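Side-chain contacts in 4-hydroxy-3-methylbut-2-enyl diphosphate reductase (Aquifex aeolicus, PDB 3DNF), which catalyses the last step of the non-mevalonate isoprenoid pathway, reducing (E)-4-hydroxy-3-methylbut-2-enyl diphosphate to isopentenyl and dimethylallyl diphosphate at an iron-sulfur cluster: residues I5-A10 against K204-E209; E152-E157 against G177-W182; I214-K219 against D268-Q273. All coordinates share one frame; numbering follows the deposited sequence.

Interaction 1 (I5-A10 against K204-E209); sequences IIAEHA and KKLAPE
In one of the three open alpha/beta lobes of this trilobal enzyme, Leu-206 of helix 195-206 packs on Ile-5 of strand 3-6, an outermost strand of the lobe's four-stranded parallel sheet, and on Ala-7 just after it. The contact is wholly apolar. Leu-206 has CG anti to its own backbone N (chi1 -165°), which carries its two methyls across to the strand, where CD1 goes to Ile-5 and CD2 to both residues. CD1 rests on CG2 of Ile-5 at 3.6 Å, while CD2 reaches the CB of Ala-7 at 3.7 Å and lies equally close to the backbone O of Ile-5. The short branch of Ile-5 does the touching: CG1 stands anti to the backbone N (chi1 -180°), and CG2 is left between the N and the carbonyl carbon, facing the leucine. CG2 also comes within 3.8 Å of Leu-206 CD2, so it meets both methyls of the fork. Leu-206 and Ala-7 are buried, whereas Ile-5 is exposed. The backbone of Ile-5 and Ala-7 pairs with Ile-260 of strand 257-262, and Ile-6, pointing away from the leucine, packs on helix 268-281; the edge strand is thus covered by a helix on each side. Past the leucine contact the chain leaves the strand through a type II turn from Ala-7 to Ala-10, closed by Ala-10 N to Ala-7 O at 3.2 Å. On the helix side, Glu-209 N bonds to Leu-206 O at 2.9 Å.

Interaction 2 (E152-E157 against G177-W182); sequences EALKHE and GEIALW
Leu-154 lays one methyl over a face of the Trp-182 indole and turns the other toward the base of that side chain and Ile-179. CD1 stands 4.2 Å from the centroid of the five-membered ring of Trp-182, 23° off the ring normal, a CH-pi contact displaced toward the rim. CD2 meets Trp-182 CB at 3.8 Å and, across an oblique approach, Ile-179 CG1 at 4.1 Å. The leucine takes this place with CG anti to its carbonyl carbon (chi1 -54°), which sends the two methyls toward helix 169-182. The indole's rotation is fixed from its own helix: NE1 of Trp-182 donates to OE2 of Glu-178 at 2.8 Å. This oxygen lies close to the ring plane and is met on its anti side, with the N-H tilted well out of the carboxylate plane, in a rather bent bond. The other carboxylate oxygen of Glu-178 forms a salt bridge with Lys-173 of the second subunit, linking the indole's polar edge to the dimer interface. Leu-154, Ile-179 and Trp-182 join residues 152-155, which have helical backbone angles and lie ahead of strand 158-163, to helix 169-182, which follows that strand in an open alpha/beta lobe; Ile-179 continues inward onto Val-159 and Ile-161. One water lies between the backbones, 2.6 Å from Leu-154 O and 3.0 Å from Trp-182 O. An alanine in place of Leu-154 would remove both methyls and would probably leave the indole face and Ile-179 CG1 without their cover from this side. Across the contact the side chains meet through dispersion; the water between the two carbonyls and the Glu-178 bond to the indole N-H add polar contacts beside it.

Interaction 3 (I214-K219 against D268-Q273); sequences IIIGGK and DWIIEQ
Ile-216 presses both branches of its side chain against the first turns of helix 268-281. Its CG2 meets CG2 of Ile-270 at 3.8 Å, methyl against methyl. The longer branch, with CG1 anti to the carbonyl carbon (chi1 -51°), carries CD1 over the helix backbone, 4.1 Å from the CA of Ile-271. Side chain to side chain this second meeting is looser: CD1 of Ile-216 stands 4.3 Å from CG1 of Ile-271. All three isoleucines are buried. They join strand 212-216, an inner strand of the lobe's parallel sheet, to the helix that follows strand 257-262, in the manner of an open alpha/beta fold; Ile-216 and Ile-271 both also touch Ala-262 of the neighbouring strand. The Ile-270 side chain is about 8 Å from that of Ser-265, a predicted diphosphate-binding residue. The helix's other side differs: Glu-272 points away from the strand and is exposed, as is Asp-268. Trp-269 turns to helix 44-53, where its NE1 bonds to Glu-46. Beyond Ile-216 comes Gly-217, whose backbone angles (phi 157°, psi 163°) leave no room for a CB beside the carbonyl O of Ile-216, and then the exposed Lys-219, its backbone N bonded to Glu-242.

From the N terminus, strand 3-6 opens interaction 1, which closes only when helix 195-206 returns, a loop of 193 residues. Interaction 2 lies within that loop and closes a short one of 19 residues in a different lobe; its centre is about 41 Å from that of interaction 1. Interaction 3 follows in series: strand 212-216 comes straight after helix 195-206, and helix 268-281 completes it near the C terminus. Interactions 1 and 3 serve the same sheet and touch, CB of Ala-10 lying 4.1 Å from CD1 of Ile-271, so the chain's N-terminal segment and last helix meet. None of the loops cross.

Interaction 1 (I5-A10 against K204-E209)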
ATOM      1  N   ILE B   5       7.045  20.396  34.094  1.00 48.17           N
ATOM      2  CA  ILE B   5       5.950  19.861  33.300  1.00 45.04           C
ATOM      3  C   ILE B   5       6.267  18.456  32.793  1.00 42.71           C
ATOM      4  O   ILE B   5       7.240  18.235  32.070  1.00 42.14           O
ATOM      5  CB  ILE B   5       5.505  20.817  32.159  1.00 45.15           C
ATOM      6  CG1 ILE B   5       4.349  20.207  31.355  1.00 44.85           C
ATOM      7  CG2 ILE B   5       6.687  21.191  31.270  1.00 45.87           C
ATOM      8  CD1 ILE B   5       3.495  21.206  30.600  1.00 45.31           C
ATOM      9  N   ILE B   6       5.441  17.509  33.212  1.00 40.09           N
ATOM     10  CA  ILE B   6       5.521  16.142  32.705  1.00 37.68           C
ATOM     11  C   ILE B   6       4.766  16.106  31.382  1.00 36.55           C
ATOM     12  O   ILE B   6       3.584  16.452  31.325  1.00 36.01           O
ATOM     13  CB  ILE B   6       4.955  15.108  33.717  1.00 37.50           C
ATOM     14  CG1 ILE B   6       5.762  15.154  35.017  1.00 36.95           C
ATOM     15  CG2 ILE B   6       4.975  13.689  33.118  1.00 35.84           C
ATOM     16  CD1 ILE B   6       5.100  14.469  36.186  1.00 37.54           C
ATOM     17  N   ALA B   7       5.473  15.723  30.321  1.00 35.21           N
ATOM     18  CA  ALA B   7       4.902  15.651  28.978  1.00 33.90           C
ATOM     19  C   ALA B   7       3.712  14.699  28.938  1.00 33.45           C
ATOM     20  O   ALA B   7       3.708  13.651  29.596  1.00 31.86           O
ATOM     21  CB  ALA B   7       5.965  15.217  27.965  1.00 33.83           C
ATOM     22  N   GLU B   8       2.702  15.082  28.167  1.00 32.64           N
ATOM     23  CA  GLU B   8       1.573  14.210  27.940  1.00 32.67           C
ATOM     24  C   GLU B   8       2.038  12.901  27.288  1.00 32.08           C
ATOM     25  O   GLU B   8       2.901  12.911  26.400  1.00 32.36           O
ATOM     26  CB  GLU B   8       0.539  14.903  27.071  1.00 32.62           C
ATOM     27  CG  GLU B   8      -0.854  14.393  27.319  1.00 34.16           C
ATOM     28  CD  GLU B   8      -1.839  14.840  26.256  1.00 37.37           C
ATOM     29  OE1 GLU B   8      -1.521  15.796  25.516  1.00 37.92           O
ATOM     30  OE2 GLU B   8      -2.930  14.224  26.159  1.00 39.41           O
ATOM     31  N   HIS B   9       1.489  11.781  27.759  1.00 31.15           N
ATOM     32  CA  HIS B   9       1.843  10.434  27.263  1.00 30.70           C
ATOM     33  C   HIS B   9       3.207   9.890  27.735  1.00 30.20           C
ATOM     34  O   HIS B   9       3.611   8.810  27.283  1.00 30.77           O
ATOM     35  CB  HIS B   9       1.735  10.323  25.729  1.00 30.48           C
ATOM     36  CG  HIS B   9       0.471  10.893  25.172  1.00 31.74           C
ATOM     37  ND1 HIS B   9      -0.770  10.356  25.447  1.00 33.15           N
ATOM     38  CD2 HIS B   9       0.251  11.968  24.380  1.00 31.74           C
ATOM     39  CE1 HIS B   9      -1.698  11.082  24.847  1.00 31.87           C
ATOM     40  NE2 HIS B   9      -1.104  12.058  24.186  1.00 31.80           N
ATOM     41  N   ALA B  10       3.889  10.599  28.649  1.00 29.89           N
ATOM     42  CA  ALA B  10       5.110  10.057  29.264  1.00 29.56           C
ATOM     43  C   ALA B  10       4.804   8.677  29.881  1.00 30.14           C
ATOM     44  O   ALA B  10       3.789   8.508  30.573  1.00 29.90           O
ATOM     45  CB  ALA B  10       5.682  11.015  30.324  1.00 29.11           C
ATOM     46  N   LYS B 204       8.247  16.406  21.116  1.00 33.77           N
ATOM     47  CA  LYS B 204       8.495  17.408  20.068  1.00 33.80           C
ATOM     48  C   LYS B 204       7.950  18.790  20.432  1.00 33.77           C
ATOM     49  O   LYS B 204       8.632  19.794  20.230  1.00 33.76           O
ATOM     50  CB  LYS B 204       7.907  16.973  18.723  1.00 34.05           C
ATOM     51  CG  LYS B 204       8.743  15.970  17.954  1.00 34.70           C
ATOM     52  CD  LYS B 204       8.757  16.295  16.461  1.00 37.30           C
ATOM     53  CE  LYS B 204       9.410  15.187  15.634  1.00 37.99           C
ATOM     54  NZ  LYS B 204       8.581  13.951  15.603  1.00 38.38           N
ATOM     55  N   LYS B 205       6.728  18.829  20.956  1.00 33.52           N
ATOM     56  CA  LYS B 205       6.090  20.087  21.323  1.00 33.38           C
ATOM     57  C   LYS B 205       6.678  20.686  22.607  1.00 32.95           C
ATOM     58  O   LYS B 205       6.817  21.909  22.720  1.00 32.85           O
ATOM     59  CB  LYS B 205       4.575  19.916  21.460  1.00 33.47           C
ATOM     60  CG  LYS B 205       3.843  19.650  20.144  1.00 33.94           C
ATOM     61  CD  LYS B 205       2.314  19.784  20.283  1.00 34.20           C
ATOM     62  CE  LYS B 205       1.704  18.820  21.327  1.00 35.31           C
ATOM     63  NZ  LYS B 205       1.628  17.376  20.919  1.00 37.53           N
ATOM     64  N   LEU B 206       7.032  19.832  23.564  1.00 32.33           N
ATOM     65  CA  LEU B 206       7.536  20.318  24.844  1.00 31.94           C
ATOM     66  C   LEU B 206       9.005  20.756  24.786  1.00 32.04           C
ATOM     67  O   LEU B 206       9.379  21.774  25.391  1.00 31.93           O
ATOM     68  CB  LEU B 206       7.298  19.296  25.964  1.00 31.77           C
ATOM     69  CG  LEU B 206       7.454  19.799  27.410  1.00 31.78           C
ATOM     70  CD1 LEU B 206       6.578  21.021  27.699  1.00 30.11           C
ATOM     71  CD2 LEU B 206       7.185  18.696  28.434  1.00 30.94           C
ATOM     72  N   ALA B 207       9.822  20.013  24.036  1.00 32.02           N
ATOM     73  CA  ALA B 207      11.276  20.257  23.968  1.00 32.03           C
ATOM     74  C   ALA B 207      11.731  21.735  23.864  1.00 31.91           C
ATOM     75  O   ALA B 207      12.511  22.185  24.701  1.00 31.94           O
ATOM     76  CB  ALA B 207      11.939  19.396  22.884  1.00 32.24           C
ATOM     77  N   PRO B 208      11.255  22.487  22.847  1.00 31.97           N
ATOM     78  CA  PRO B 208      11.732  23.876  22.704  1.00 31.71           C
ATOM     79  C   PRO B 208      11.078  24.876  23.673  1.00 31.62           C
ATOM     80  O   PRO B 208      11.501  26.029  23.756  1.00 31.89           O
ATOM     81  CB  PRO B 208      11.373  24.225  21.245  1.00 31.74           C
ATOM     82  CG  PRO B 208      10.827  22.939  20.630  1.00 31.49           C
ATOM     83  CD  PRO B 208      10.307  22.142  21.774  1.00 32.15           C
ATOM     84  N   GLU B 209      10.075  24.413  24.408  1.00 31.65           N
ATOM     85  CA  GLU B 209       9.223  25.246  25.246  1.00 31.76           C
ATOM     86  C   GLU B 209       9.682  25.221  26.714  1.00 31.40           C
ATOM     87  O   GLU B 209       9.002  25.752  27.597  1.00 31.40           O
ATOM     88  CB  GLU B 209       7.793  24.711  25.122  1.00 31.93           C
ATOM     89  CG  GLU B 209       6.663  25.692  25.354  1.00 32.70           C
ATOM     90  CD  GLU B 209       5.293  25.078  25.052  1.00 32.66           C
ATOM     91  OE1 GLU B 209       4.444  25.795  24.470  1.00 34.62           O
ATOM     92  OE2 GLU B 209       5.065  23.888  25.390  1.00 35.07           O
TER

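Interaction 2 (E152-E157 against G177-W182)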
ATOM      1  N   GLU B 152       5.488 -15.164  -0.856  1.00 35.04           N
ATOM      2  CA  GLU B 152       4.382 -16.111  -0.746  1.00 34.63           C
ATOM      3  C   GLU B 152       2.996 -15.436  -0.887  1.00 34.06           C
ATOM      4  O   GLU B 152       2.089 -16.007  -1.486  1.00 34.08           O
ATOM      5  CB  GLU B 152       4.490 -16.902   0.558  1.00 35.53           C
ATOM      6  CG  GLU B 152       3.461 -18.012   0.737  1.00 38.30           C
ATOM      7  CD  GLU B 152       3.759 -19.246  -0.101  1.00 41.62           C
ATOM      8  OE1 GLU B 152       4.851 -19.323  -0.718  1.00 41.73           O
ATOM      9  OE2 GLU B 152       2.882 -20.139  -0.149  1.00 41.88           O
ATOM     10  N   ALA B 153       2.841 -14.222  -0.351  1.00 32.94           N
ATOM     11  CA  ALA B 153       1.598 -13.494  -0.500  1.00 32.79           C
ATOM     12  C   ALA B 153       1.314 -13.130  -1.966  1.00 33.11           C
ATOM     13  O   ALA B 153       0.153 -13.058  -2.363  1.00 32.97           O
ATOM     14  CB  ALA B 153       1.564 -12.200   0.444  1.00 32.57           C
ATOM     15  N   LEU B 154       2.370 -12.939  -2.762  1.00 32.73           N
ATOM     16  CA  LEU B 154       2.207 -12.573  -4.179  1.00 34.72           C
ATOM     17  C   LEU B 154       1.625 -13.700  -5.041  1.00 34.71           C
ATOM     18  O   LEU B 154       1.218 -13.473  -6.183  1.00 37.12           O
ATOM     19  CB  LEU B 154       3.521 -12.048  -4.762  1.00 34.39           C
ATOM     20  CG  LEU B 154       4.199 -10.883  -4.019  1.00 36.05           C
ATOM     21  CD1 LEU B 154       5.316 -10.299  -4.890  1.00 35.60           C
ATOM     22  CD2 LEU B 154       3.206  -9.767  -3.552  1.00 36.34           C
ATOM     23  N   LYS B 155       1.562 -14.898  -4.471  1.00 35.52           N
ATOM     24  CA  LYS B 155       0.972 -16.069  -5.128  1.00 35.83           C
ATOM     25  C   LYS B 155      -0.551 -16.006  -5.082  1.00 35.65           C
ATOM     26  O   LYS B 155      -1.227 -16.731  -5.805  1.00 36.51           O
ATOM     27  CB  LYS B 155       1.448 -17.351  -4.437  1.00 35.38           C
ATOM     28  CG  LYS B 155       2.922 -17.651  -4.632  1.00 37.40           C
ATOM     29  CD  LYS B 155       3.303 -18.863  -3.808  1.00 39.91           C
ATOM     30  CE  LYS B 155       4.754 -19.224  -4.031  1.00 42.27           C
ATOM     31  NZ  LYS B 155       5.145 -20.311  -3.083  1.00 43.05           N
ATOM     32  N   HIS B 156      -1.098 -15.115  -4.263  1.00 33.96           N
ATOM     33  CA  HIS B 156      -2.539 -15.062  -4.052  1.00 32.92           C
ATOM     34  C   HIS B 156      -3.142 -13.854  -4.747  1.00 33.42           C
ATOM     35  O   HIS B 156      -2.476 -12.830  -4.900  1.00 34.61           O
ATOM     36  CB  HIS B 156      -2.842 -15.012  -2.543  1.00 33.08           C
ATOM     37  CG  HIS B 156      -2.479 -16.278  -1.847  1.00 33.40           C
ATOM     38  ND1 HIS B 156      -1.201 -16.548  -1.403  1.00 35.14           N
ATOM     39  CD2 HIS B 156      -3.204 -17.388  -1.594  1.00 33.10           C
ATOM     40  CE1 HIS B 156      -1.155 -17.769  -0.895  1.00 30.28           C
ATOM     41  NE2 HIS B 156      -2.368 -18.289  -0.977  1.00 34.69           N
ATOM     42  N   GLU B 157      -4.425 -13.929  -5.071  1.00 33.23           N
ATOM     43  CA  GLU B 157      -5.062 -12.827  -5.786  1.00 34.06           C
ATOM     44  C   GLU B 157      -5.635 -11.803  -4.826  1.00 33.28           C
ATOM     45  O   GLU B 157      -5.791 -10.651  -5.194  1.00 33.48           O
ATOM     46  CB  GLU B 157      -6.146 -13.340  -6.706  1.00 36.12           C
ATOM     47  CG  GLU B 157      -5.553 -14.210  -7.805  1.00 39.52           C
ATOM     48  CD  GLU B 157      -6.556 -14.589  -8.869  1.00 47.45           C
ATOM     49  OE1 GLU B 157      -7.772 -14.599  -8.565  1.00 50.05           O
ATOM     50  OE2 GLU B 157      -6.124 -14.896 -10.009  1.00 50.96           O
ATOM     51  N   GLY B 177       2.146  -0.855  -0.227  1.00 30.28           N
ATOM     52  CA  GLY B 177       2.262  -0.321  -1.572  1.00 30.89           C
ATOM     53  C   GLY B 177       2.804  -1.379  -2.515  1.00 30.30           C
ATOM     54  O   GLY B 177       2.293  -1.561  -3.610  1.00 31.44           O
ATOM     55  N   GLU B 178       3.817  -2.110  -2.052  1.00 30.39           N
ATOM     56  CA  GLU B 178       4.440  -3.122  -2.883  1.00 30.18           C
ATOM     57  C   GLU B 178       3.485  -4.265  -3.207  1.00 29.26           C
ATOM     58  O   GLU B 178       3.291  -4.611  -4.380  1.00 28.32           O
ATOM     59  CB  GLU B 178       5.738  -3.631  -2.237  1.00 30.93           C
ATOM     60  CG  GLU B 178       6.576  -4.520  -3.179  1.00 33.29           C
ATOM     61  CD  GLU B 178       7.061  -3.834  -4.466  1.00 37.60           C
ATOM     62  OE1 GLU B 178       7.272  -2.599  -4.492  1.00 39.00           O
ATOM     63  OE2 GLU B 178       7.237  -4.555  -5.469  1.00 37.26           O
ATOM     64  N   ILE B 179       2.856  -4.845  -2.186  1.00 29.08           N
ATOM     65  CA  ILE B 179       1.892  -5.933  -2.434  1.00 29.92           C
ATOM     66  C   ILE B 179       0.771  -5.489  -3.402  1.00 29.11           C
ATOM     67  O   ILE B 179       0.415  -6.235  -4.313  1.00 29.13           O
ATOM     68  CB  ILE B 179       1.348  -6.537  -1.115  1.00 28.74           C
ATOM     69  CG1 ILE B 179       2.482  -7.268  -0.372  1.00 30.27           C
ATOM     70  CG2 ILE B 179       0.170  -7.517  -1.335  1.00 29.27           C
ATOM     71  CD1 ILE B 179       2.092  -7.742   1.004  1.00 31.66           C
ATOM     72  N   ALA B 180       0.268  -4.269  -3.227  1.00 29.04           N
ATOM     73  CA  ALA B 180      -0.790  -3.711  -4.086  1.00 29.57           C
ATOM     74  C   ALA B 180      -0.421  -3.678  -5.586  1.00 30.49           C
ATOM     75  O   ALA B 180      -1.290  -3.753  -6.468  1.00 30.69           O
ATOM     76  CB  ALA B 180      -1.157  -2.336  -3.617  1.00 29.60           C
ATOM     77  N   LEU B 181       0.875  -3.536  -5.865  1.00 29.90           N
ATOM     78  CA  LEU B 181       1.332  -3.499  -7.263  1.00 30.39           C
ATOM     79  C   LEU B 181       1.295  -4.872  -7.901  1.00 31.25           C
ATOM     80  O   LEU B 181       1.230  -4.994  -9.125  1.00 30.92           O
ATOM     81  CB  LEU B 181       2.760  -2.938  -7.338  1.00 30.18           C
ATOM     82  CG  LEU B 181       2.916  -1.445  -7.000  1.00 28.29           C
ATOM     83  CD1 LEU B 181       4.350  -1.003  -7.338  1.00 29.14           C
ATOM     84  CD2 LEU B 181       1.906  -0.605  -7.759  1.00 27.79           C
ATOM     85  N   TRP B 182       1.387  -5.906  -7.069  1.00 33.23           N
ATOM     86  CA  TRP B 182       1.550  -7.276  -7.570  1.00 35.31           C
ATOM     87  C   TRP B 182       0.293  -8.144  -7.512  1.00 36.07           C
ATOM     88  O   TRP B 182       0.183  -9.133  -8.246  1.00 37.83           O
ATOM     89  CB  TRP B 182       2.689  -7.970  -6.829  1.00 37.45           C
ATOM     90  CG  TRP B 182       4.032  -7.458  -7.221  1.00 39.50           C
ATOM     91  CD1 TRP B 182       4.746  -6.463  -6.621  1.00 41.98           C
ATOM     92  CD2 TRP B 182       4.828  -7.925  -8.314  1.00 42.12           C
ATOM     93  NE1 TRP B 182       5.943  -6.282  -7.273  1.00 42.63           N
ATOM     94  CE2 TRP B 182       6.017  -7.162  -8.321  1.00 43.16           C
ATOM     95  CE3 TRP B 182       4.649  -8.915  -9.296  1.00 43.02           C
ATOM     96  CZ2 TRP B 182       7.031  -7.364  -9.264  1.00 42.53           C
ATOM     97  CZ3 TRP B 182       5.649  -9.106 -10.249  1.00 42.49           C
ATOM     98  CH2 TRP B 182       6.826  -8.332 -10.226  1.00 42.79           C
TER
HETATM   99  O   HOH W   1       1.843 -11.616  -7.935  1.00 37.51           O

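Interaction 3 (I214-K219 against D268-Q273)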
ATOM      1  N   ILE B 214      14.271  16.283  30.441  1.00 29.71           N
ATOM      2  CA  ILE B 214      14.646  15.002  31.051  1.00 29.83           C
ATOM      3  C   ILE B 214      13.863  13.855  30.416  1.00 29.54           C
ATOM      4  O   ILE B 214      12.631  13.871  30.405  1.00 29.65           O
ATOM      5  CB  ILE B 214      14.407  14.987  32.595  1.00 29.75           C
ATOM      6  CG1 ILE B 214      15.095  16.177  33.287  1.00 29.39           C
ATOM      7  CG2 ILE B 214      14.827  13.632  33.207  1.00 29.79           C
ATOM      8  CD1 ILE B 214      16.626  16.288  33.077  1.00 28.12           C
ATOM      9  N   ILE B 215      14.587  12.871  29.887  1.00 29.46           N
ATOM     10  CA  ILE B 215      13.995  11.679  29.278  1.00 29.50           C
ATOM     11  C   ILE B 215      14.355  10.463  30.136  1.00 29.92           C
ATOM     12  O   ILE B 215      15.539  10.152  30.335  1.00 30.21           O
ATOM     13  CB  ILE B 215      14.464  11.486  27.793  1.00 29.69           C
ATOM     14  CG1 ILE B 215      14.074  12.693  26.901  1.00 29.02           C
ATOM     15  CG2 ILE B 215      13.991  10.144  27.225  1.00 29.49           C
ATOM     16  CD1 ILE B 215      12.579  13.029  26.835  1.00 30.95           C
ATOM     17  N   ILE B 216      13.333   9.796  30.670  1.00 30.27           N
ATOM     18  CA  ILE B 216      13.544   8.677  31.585  1.00 30.00           C
ATOM     19  C   ILE B 216      13.305   7.331  30.870  1.00 30.73           C
ATOM     20  O   ILE B 216      12.403   7.205  30.037  1.00 30.14           O
ATOM     21  CB  ILE B 216      12.644   8.791  32.849  1.00 30.31           C
ATOM     22  CG1 ILE B 216      12.782  10.161  33.501  1.00 30.07           C
ATOM     23  CG2 ILE B 216      12.998   7.693  33.870  1.00 29.49           C
ATOM     24  CD1 ILE B 216      11.577  10.539  34.345  1.00 31.08           C
ATOM     25  N   GLY B 217      14.134   6.336  31.193  1.00 31.20           N
ATOM     26  CA  GLY B 217      13.958   4.994  30.659  1.00 32.03           C
ATOM     27  C   GLY B 217      15.223   4.175  30.675  1.00 32.60           C
ATOM     28  O   GLY B 217      16.328   4.720  30.797  1.00 32.62           O
ATOM     29  N   GLY B 218      15.073   2.858  30.548  1.00 32.84           N
ATOM     30  CA  GLY B 218      16.232   1.968  30.472  1.00 33.54           C
ATOM     31  C   GLY B 218      17.018   2.282  29.213  1.00 34.13           C
ATOM     32  O   GLY B 218      16.420   2.649  28.199  1.00 33.89           O
ATOM     33  N   LYS B 219      18.347   2.152  29.287  1.00 34.88           N
ATOM     34  CA  LYS B 219      19.256   2.419  28.155  1.00 35.92           C
ATOM     35  C   LYS B 219      19.013   1.485  26.971  1.00 36.86           C
ATOM     36  O   LYS B 219      19.162   1.883  25.817  1.00 36.78           O
ATOM     37  CB  LYS B 219      20.729   2.283  28.572  1.00 35.49           C
ATOM     38  CG  LYS B 219      21.191   3.225  29.671  1.00 35.36           C
ATOM     39  CD  LYS B 219      22.612   2.881  30.139  1.00 35.29           C
ATOM     40  CE  LYS B 219      22.973   3.728  31.352  1.00 34.66           C
ATOM     41  NZ  LYS B 219      24.290   3.394  31.943  1.00 33.98           N
ATOM     42  N   ASP B 268       4.766   5.388  36.384  1.00 29.19           N
ATOM     43  CA  ASP B 268       4.559   6.730  36.930  1.00 29.97           C
ATOM     44  C   ASP B 268       5.273   7.004  38.242  1.00 29.52           C
ATOM     45  O   ASP B 268       5.585   8.159  38.538  1.00 28.82           O
ATOM     46  CB  ASP B 268       3.069   6.974  37.127  1.00 30.68           C
ATOM     47  CG  ASP B 268       2.334   7.192  35.817  1.00 33.47           C
ATOM     48  OD1 ASP B 268       3.008   7.412  34.778  1.00 35.99           O
ATOM     49  OD2 ASP B 268       1.082   7.155  35.837  1.00 36.45           O
ATOM     50  N   TRP B 269       5.528   5.973  39.041  1.00 28.73           N
ATOM     51  CA  TRP B 269       6.203   6.207  40.321  1.00 28.44           C
ATOM     52  C   TRP B 269       7.664   6.593  40.136  1.00 28.70           C
ATOM     53  O   TRP B 269       8.230   7.306  40.975  1.00 28.71           O
ATOM     54  CB  TRP B 269       6.062   5.024  41.290  1.00 27.69           C
ATOM     55  CG  TRP B 269       6.718   3.766  40.869  1.00 26.41           C
ATOM     56  CD1 TRP B 269       6.144   2.755  40.159  1.00 25.70           C
ATOM     57  CD2 TRP B 269       8.059   3.345  41.158  1.00 25.05           C
ATOM     58  NE1 TRP B 269       7.033   1.740  39.980  1.00 25.31           N
ATOM     59  CE2 TRP B 269       8.221   2.067  40.576  1.00 25.70           C
ATOM     60  CE3 TRP B 269       9.136   3.915  41.848  1.00 26.00           C
ATOM     61  CZ2 TRP B 269       9.419   1.352  40.658  1.00 25.20           C
ATOM     62  CZ3 TRP B 269      10.325   3.207  41.927  1.00 26.17           C
ATOM     63  CH2 TRP B 269      10.456   1.933  41.344  1.00 26.64           C
ATOM     64  N   ILE B 270       8.272   6.120  39.049  1.00 28.99           N
ATOM     65  CA  ILE B 270       9.643   6.539  38.709  1.00 29.54           C
ATOM     66  C   ILE B 270       9.646   7.997  38.226  1.00 30.08           C
ATOM     67  O   ILE B 270      10.500   8.771  38.643  1.00 29.26           O
ATOM     68  CB  ILE B 270      10.347   5.574  37.718  1.00 29.65           C
ATOM     69  CG1 ILE B 270      10.703   4.275  38.447  1.00 28.32           C
ATOM     70  CG2 ILE B 270      11.627   6.222  37.121  1.00 31.00           C
ATOM     71  CD1 ILE B 270      11.064   3.078  37.546  1.00 29.94           C
ATOM     72  N   ILE B 271       8.694   8.358  37.362  1.00 30.18           N
ATOM     73  CA  ILE B 271       8.539   9.753  36.920  1.00 30.75           C
ATOM     74  C   ILE B 271       8.336  10.727  38.094  1.00 31.47           C
ATOM     75  O   ILE B 271       8.876  11.839  38.091  1.00 31.17           O
ATOM     76  CB  ILE B 271       7.392   9.912  35.885  1.00 30.62           C
ATOM     77  CG1 ILE B 271       7.585   8.964  34.695  1.00 30.43           C
ATOM     78  CG2 ILE B 271       7.267  11.377  35.409  1.00 30.58           C
ATOM     79  CD1 ILE B 271       6.351   8.886  33.768  1.00 30.75           C
ATOM     80  N   GLU B 272       7.571  10.308  39.098  1.00 31.97           N
ATOM     81  CA  GLU B 272       7.376  11.121  40.310  1.00 32.33           C
ATOM     82  C   GLU B 272       8.640  11.235  41.150  1.00 32.41           C
ATOM     83  O   GLU B 272       8.901  12.290  41.739  1.00 32.40           O
ATOM     84  CB  GLU B 272       6.216  10.587  41.160  1.00 32.43           C
ATOM     85  CG  GLU B 272       4.849  10.633  40.459  1.00 34.14           C
ATOM     86  CD  GLU B 272       4.491  12.024  39.927  1.00 37.20           C
ATOM     87  OE1 GLU B 272       4.631  13.001  40.686  1.00 35.78           O
ATOM     88  OE2 GLU B 272       4.080  12.131  38.748  1.00 39.66           O
ATOM     89  N   GLN B 273       9.418  10.154  41.204  1.00 32.74           N
ATOM     90  CA  GLN B 273      10.709  10.151  41.888  1.00 33.23           C
ATOM     91  C   GLN B 273      11.637  11.188  41.270  1.00 33.42           C
ATOM     92  O   GLN B 273      12.314  11.927  41.982  1.00 33.96           O
ATOM     93  CB  GLN B 273      11.362   8.773  41.818  1.00 33.27           C
ATOM     94  CG  GLN B 273      10.801   7.762  42.801  1.00 33.51           C
ATOM     95  CD  GLN B 273      11.698   6.555  42.993  1.00 33.81           C
ATOM     96  OE1 GLN B 273      11.545   5.819  43.964  1.00 34.70           O
ATOM     97  NE2 GLN B 273      12.634   6.339  42.068  1.00 33.72           N
TER